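Local coordinates for protein CocE/NonD family hydrolase (Staphylococcus aureus subsp. aureus COL, PDB 3III) that probably hydrolyses ester or amide bonds as a serine hydrolase of the CocE/NonD family, with an alpha/beta-hydrolase domain and a C-terminal beta-rich domain, at residues Trp327-Asp339 against Gly344-Asn356. Numbering follows the deposited sequence.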
loop_
_atom_site.group_PDB
_atom_site.type_symbol
_atom_site.label_atom_id
_atom_site.label_comp_id
_atom_site.label_asym_id
_atom_site.label_seq_id
_atom_site.Cartn_x
_atom_site.Cartn_y
_atom_site.Cartn_z
ATOM N N TRP A 327 -13.594 -7.410 20.827
ATOM C CA TRP A 327 -12.626 -7.145 19.710
ATOM C C TRP A 327 -11.484 -8.153 19.677
ATOM O O TRP A 327 -11.076 -8.632 18.605
ATOM C CB TRP A 327 -12.006 -5.721 19.750
ATOM C CG TRP A 327 -10.912 -5.651 18.800
ATOM C CD1 TRP A 327 -9.605 -5.740 19.087
ATOM C CD2 TRP A 327 -11.019 -5.619 17.387
ATOM N NE1 TRP A 327 -8.866 -5.758 17.931
ATOM C CE2 TRP A 327 -9.716 -5.657 16.869
ATOM C CE3 TRP A 327 -12.089 -5.503 16.502
ATOM C CZ2 TRP A 327 -9.456 -5.640 15.539
ATOM C CZ3 TRP A 327 -11.829 -5.489 15.163
ATOM C CH2 TRP A 327 -10.509 -5.519 14.685
ATOM N N LYS A 328 -10.932 -8.450 20.847
ATOM C CA LYS A 328 -9.762 -9.276 20.911
ATOM C C LYS A 328 -10.022 -10.742 20.575
ATOM O O LYS A 328 -9.089 -11.516 20.506
ATOM C CB LYS A 328 -9.104 -9.123 22.300
ATOM C CG LYS A 328 -8.654 -7.624 22.529
ATOM C CD LYS A 328 -7.650 -7.412 23.645
ATOM C CE LYS A 328 -6.404 -8.215 23.425
ATOM N NZ LYS A 328 -5.273 -7.835 24.321
ATOM N N ASP A 329 -11.277 -11.128 20.356
ATOM C CA ASP A 329 -11.564 -12.440 19.769
ATOM C C ASP A 329 -11.122 -12.521 18.292
ATOM O O ASP A 329 -11.046 -13.603 17.727
ATOM C CB ASP A 329 -13.090 -12.746 19.777
ATOM C CG ASP A 329 -13.675 -13.025 21.153
ATOM O OD1 ASP A 329 -12.931 -13.135 22.143
ATOM O OD2 ASP A 329 -14.926 -13.141 21.198
ATOM N N THR A 330 -10.922 -11.382 17.646
ATOM C CA THR A 330 -10.574 -11.338 16.250
ATOM C C THR A 330 -9.262 -12.079 16.012
ATOM O O THR A 330 -8.245 -11.786 16.674
ATOM C CB THR A 330 -10.440 -9.848 15.752
ATOM O OG1 THR A 330 -11.628 -9.103 16.094
ATOM C CG2 THR A 330 -10.187 -9.759 14.227
ATOM N N PRO A 331 -9.250 -13.010 15.037
ATOM C CA PRO A 331 -8.005 -13.654 14.661
ATOM C C PRO A 331 -6.966 -12.617 14.216
ATOM O O PRO A 331 -7.326 -11.607 13.583
ATOM C CB PRO A 331 -8.401 -14.551 13.482
ATOM C CG PRO A 331 -9.837 -14.745 13.558
ATOM C CD PRO A 331 -10.401 -13.477 14.232
ATOM N N HIS A 332 -5.683 -12.836 14.520
ATOM C CA HIS A 332 -4.692 -11.782 14.187
ATOM C C HIS A 332 -4.523 -11.526 12.699
ATOM O O HIS A 332 -4.089 -10.469 12.298
ATOM C CB HIS A 332 -3.367 -12.064 14.892
ATOM C CG HIS A 332 -3.485 -11.874 16.363
ATOM N ND1 HIS A 332 -3.654 -10.625 16.921
ATOM C CD2 HIS A 332 -3.587 -12.764 17.379
ATOM C CE1 HIS A 332 -3.875 -10.759 18.221
ATOM N NE2 HIS A 332 -3.829 -12.049 18.524
ATOM N N VAL A 333 -4.848 -12.499 11.869
ATOM C CA VAL A 333 -4.810 -12.281 10.419
ATOM C C VAL A 333 -6.090 -12.821 9.767
ATOM O O VAL A 333 -6.464 -13.989 9.994
ATOM C CB VAL A 333 -3.592 -13.001 9.738
ATOM C CG1 VAL A 333 -3.581 -12.666 8.215
ATOM C CG2 VAL A 333 -2.259 -12.609 10.380
ATOM N N ILE A 334 -6.731 -12.002 8.962
ATOM C CA ILE A 334 -7.839 -12.440 8.162
ATOM C C ILE A 334 -7.387 -12.117 6.722
ATOM O O ILE A 334 -6.990 -10.984 6.431
ATOM C CB ILE A 334 -9.069 -11.689 8.557
ATOM C CG1 ILE A 334 -9.597 -12.105 9.970
ATOM C CG2 ILE A 334 -10.156 -11.812 7.463
ATOM C CD1 ILE A 334 -10.818 -11.282 10.437
ATOM N N TYR A 335 -7.475 -13.102 5.830
ATOM C CA TYR A 335 -7.003 -12.913 4.461
ATOM C C TYR A 335 -7.874 -13.565 3.425
ATOM O O TYR A 335 -8.438 -14.638 3.665
ATOM C CB TYR A 335 -5.550 -13.444 4.328
ATOM C CG TYR A 335 -5.403 -14.906 4.620
ATOM C CD1 TYR A 335 -5.398 -15.854 3.599
ATOM C CD2 TYR A 335 -5.300 -15.361 5.923
ATOM C CE1 TYR A 335 -5.296 -17.183 3.849
ATOM C CE2 TYR A 335 -5.221 -16.726 6.189
ATOM C CZ TYR A 335 -5.182 -17.635 5.139
ATOM O OH TYR A 335 -5.110 -18.996 5.405
ATOM N N GLU A 336 -7.953 -12.948 2.244
ATOM C CA GLU A 336 -8.633 -13.561 1.081
ATOM C C GLU A 336 -7.720 -14.516 0.338
ATOM O O GLU A 336 -6.590 -14.166 -0.000
ATOM C CB GLU A 336 -9.162 -12.486 0.083
ATOM C CG GLU A 336 -9.935 -13.113 -1.034
ATOM C CD GLU A 336 -10.594 -12.150 -1.974
ATOM O OE1 GLU A 336 -10.386 -10.916 -1.866
ATOM O OE2 GLU A 336 -11.317 -12.685 -2.828
ATOM N N VAL A 337 -8.217 -15.713 0.055
ATOM C CA VAL A 337 -7.597 -16.586 -0.933
ATOM C C VAL A 337 -8.332 -16.346 -2.268
ATOM O O VAL A 337 -9.487 -16.738 -2.444
ATOM C CB VAL A 337 -7.709 -18.040 -0.542
ATOM C CG1 VAL A 337 -6.956 -18.926 -1.589
ATOM C CG2 VAL A 337 -7.048 -18.258 0.858
ATOM N N ARG A 338 -7.691 -15.661 -3.206
ATOM C CA ARG A 338 -8.374 -15.242 -4.436
ATOM C C ARG A 338 -8.490 -16.473 -5.344
ATOM O O ARG A 338 -7.523 -17.176 -5.518
ATOM C CB ARG A 338 -7.567 -14.194 -5.171
ATOM C CG ARG A 338 -7.363 -12.931 -4.402
ATOM C CD ARG A 338 -6.423 -11.962 -5.105
ATOM N NE ARG A 338 -5.134 -12.608 -5.295
ATOM C CZ ARG A 338 -4.115 -12.097 -5.989
ATOM N NH1 ARG A 338 -4.166 -10.864 -6.514
ATOM N NH2 ARG A 338 -2.993 -12.808 -6.101
ATOM N N ASP A 339 -9.636 -16.675 -5.975
ATOM C CA ASP A 339 -9.790 -17.708 -6.995
ATOM C C ASP A 339 -9.918 -17.077 -8.417
ATOM O O ASP A 339 -9.169 -17.465 -9.347
ATOM C CB ASP A 339 -11.036 -18.534 -6.715
ATOM C CG ASP A 339 -11.266 -19.605 -7.808
ATOM O OD1 ASP A 339 -10.281 -20.029 -8.471
ATOM O OD2 ASP A 339 -12.416 -19.982 -7.999
ATOM N N GLY A 344 -13.464 -15.139 -4.084
ATOM C CA GLY A 344 -12.485 -15.799 -3.191
ATOM C C GLY A 344 -13.078 -16.150 -1.860
ATOM O O GLY A 344 -14.275 -15.918 -1.631
ATOM N N GLU A 345 -12.264 -16.701 -0.970
ATOM C CA GLU A 345 -12.728 -17.164 0.321
ATOM C C GLU A 345 -11.842 -16.499 1.373
ATOM O O GLU A 345 -10.613 -16.443 1.222
ATOM C CB GLU A 345 -12.570 -18.695 0.337
ATOM C CG GLU A 345 -12.734 -19.313 1.677
ATOM C CD GLU A 345 -12.593 -20.866 1.706
ATOM O OE1 GLU A 345 -12.074 -21.514 0.751
ATOM O OE2 GLU A 345 -12.988 -21.401 2.747
ATOM N N PHE A 346 -12.436 -15.980 2.436
ATOM C CA PHE A 346 -11.660 -15.415 3.491
ATOM C C PHE A 346 -11.366 -16.479 4.557
ATOM O O PHE A 346 -12.242 -17.235 4.943
ATOM C CB PHE A 346 -12.389 -14.214 4.080
ATOM C CG PHE A 346 -12.304 -13.001 3.224
ATOM C CD1 PHE A 346 -11.363 -12.044 3.482
ATOM C CD2 PHE A 346 -13.153 -12.826 2.130
ATOM C CE1 PHE A 346 -11.258 -10.905 2.716
ATOM C CE2 PHE A 346 -13.026 -11.698 1.314
ATOM C CZ PHE A 346 -12.064 -10.717 1.615
ATOM N N LYS A 347 -10.123 -16.523 4.984
ATOM C CA LYS A 347 -9.628 -17.452 5.974
ATOM C C LYS A 347 -8.920 -16.656 7.092
ATOM O O LYS A 347 -8.781 -15.444 6.985
ATOM C CB LYS A 347 -8.695 -18.490 5.324
ATOM C CG LYS A 347 -9.435 -19.367 4.296
ATOM C CD LYS A 347 -8.548 -20.534 3.820
ATOM C CE LYS A 347 -9.344 -21.611 3.038
ATOM N NZ LYS A 347 -8.425 -22.752 2.585
ATOM N N SER A 348 -8.494 -17.343 8.167
ATOM C CA SER A 348 -7.802 -16.648 9.262
ATOM C C SER A 348 -6.590 -17.424 9.735
ATOM O O SER A 348 -6.474 -18.632 9.466
ATOM C CB SER A 348 -8.749 -16.446 10.419
ATOM O OG SER A 348 -9.231 -17.679 10.857
ATOM N N ALA A 349 -5.643 -16.710 10.337
ATOM C CA ALA A 349 -4.436 -17.304 10.921
ATOM C C ALA A 349 -3.973 -16.497 12.132
ATOM O O ALA A 349 -4.444 -15.382 12.349
ATOM C CB ALA A 349 -3.322 -17.370 9.873
ATOM N N SER A 350 -3.002 -17.031 12.875
ATOM C CA SER A 350 -2.528 -16.428 14.108
ATOM C C SER A 350 -1.351 -15.470 13.839
ATOM O O SER A 350 -0.976 -14.648 14.701
ATOM C CB SER A 350 -2.125 -17.575 15.066
ATOM O OG SER A 350 -1.009 -18.245 14.504
ATOM N N ALA A 351 -0.808 -15.522 12.623
ATOM C CA ALA A 351 0.404 -14.781 12.290
ATOM C C ALA A 351 0.537 -14.567 10.773
ATOM O O ALA A 351 -0.006 -15.337 9.994
ATOM C CB ALA A 351 1.682 -15.515 12.799
ATOM N N PHE A 352 1.281 -13.533 10.406
ATOM C CA PHE A 352 1.829 -13.410 9.058
ATOM C C PHE A 352 3.307 -13.130 9.147
ATOM O O PHE A 352 3.685 -12.251 9.883
ATOM C CB PHE A 352 1.131 -12.327 8.238
ATOM C CG PHE A 352 1.637 -12.261 6.836
ATOM C CD1 PHE A 352 1.054 -13.009 5.852
ATOM C CD2 PHE A 352 2.740 -11.527 6.530
ATOM C CE1 PHE A 352 1.532 -12.987 4.575
ATOM C CE2 PHE A 352 3.256 -11.539 5.245
ATOM C CZ PHE A 352 2.625 -12.275 4.274
ATOM N N PRO A 353 4.144 -13.850 8.386
ATOM C CA PRO A 353 3.815 -14.962 7.463
ATOM C C PRO A 353 3.039 -16.060 8.144
ATOM O O PRO A 353 3.151 -16.279 9.371
ATOM C CB PRO A 353 5.192 -15.487 6.998
ATOM C CG PRO A 353 6.179 -14.321 7.211
ATOM C CD PRO A 353 5.605 -13.518 8.383
ATOM N N LEU A 354 2.201 -16.724 7.371
ATOM C CA LEU A 354 1.379 -17.838 7.885
ATOM C C LEU A 354 2.212 -18.927 8.537
ATOM O O LEU A 354 3.170 -19.447 7.955
ATOM C CB LEU A 354 0.496 -18.436 6.791
ATOM C CG LEU A 354 -0.892 -17.834 6.611
ATOM C CD1 LEU A 354 -0.897 -16.351 6.614
ATOM C CD2 LEU A 354 -1.594 -18.386 5.379
ATOM N N PRO A 355 1.861 -19.291 9.775
ATOM C CA PRO A 355 2.732 -20.246 10.474
ATOM C C PRO A 355 2.742 -21.628 9.842
ATOM O O PRO A 355 3.698 -22.328 10.013
ATOM C CB PRO A 355 2.144 -20.321 11.881
ATOM C CG PRO A 355 0.872 -19.699 11.813
ATOM C CD PRO A 355 0.772 -18.827 10.631
ATOM N N ASN A 356 1.728 -21.991 9.074
ATOM C CA ASN A 356 1.788 -23.258 8.366
ATOM C C ASN A 356 2.346 -23.215 6.913
ATOM O O ASN A 356 2.161 -24.177 6.150
ATOM C CB ASN A 356 0.422 -23.915 8.390
ATOM C CG ASN A 356 -0.610 -23.118 7.638
ATOM O OD1 ASN A 356 -0.566 -21.855 7.620
ATOM N ND2 ASN A 356 -1.555 -23.825 7.014
HETATM O O HOH W 1 -4.958 -19.977 7.592
#
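In the beta hairpin of strands 333-338 and 343-349, the ring of Phe-346 carries Glu-336 on one face: Glu-336 CB sits 3.9 Å from the ring centroid, 20° off its normal, a CH-pi contact. Ile-334 CG2 reaches Phe-346 CD1 obliquely, and the two side chains cross at about a right angle. On the other side of the sheet, Lys-347 CB lies over one face of the Tyr-335 ring, also as a CH-pi contact. The backbone N of Ala-349 lies at the edge of that ring. From the loop after the hairpin, Leu-354 CD2 comes up to the phenol end, 3.6 Å from Tyr-335 OH.

The hairpin ends a large mixed sheet, probably that of the alpha/beta-hydrolase fold: 333-338 also pairs with 290-295, and 343-349 is the outermost strand. Three hydrogen-bonded antiparallel pairs, Val-333 with Ala-349, Tyr-335 with Lys-347 and Val-337 with Glu-345, supply six backbone bonds. The bond from Lys-347 N to Tyr-335 O is nearly straight, at 172°.

Tyr-335 CG stands between its backbone N and carbonyl carbon (chi1 61°), which turns the ring face to Lys-347 CB. The lysine chain runs out extended, its CD passing 4.0 Å from Val-337 CG2, and its NZ makes a salt bridge with Glu-404. Val-406, on strand 403-406 with Glu-404, touches both Tyr-335 and Leu-354, so this face meets the beta-rich part. Glu-336 is also extended; its OE1 accepts a hydrogen bond from Gly-296 N, and OE2 forms a salt bridge with Arg-297, which would probably stabilise its negative charge. Where the chain leaves strand 343-349, Ala-351 C comes 3.4 Å from Val-333 CG2. Tyr-335 OH has its main polar partner in Asn-560. A water in the plane of the Tyr-335 ring donates to Ser-348 O at 2.8 Å.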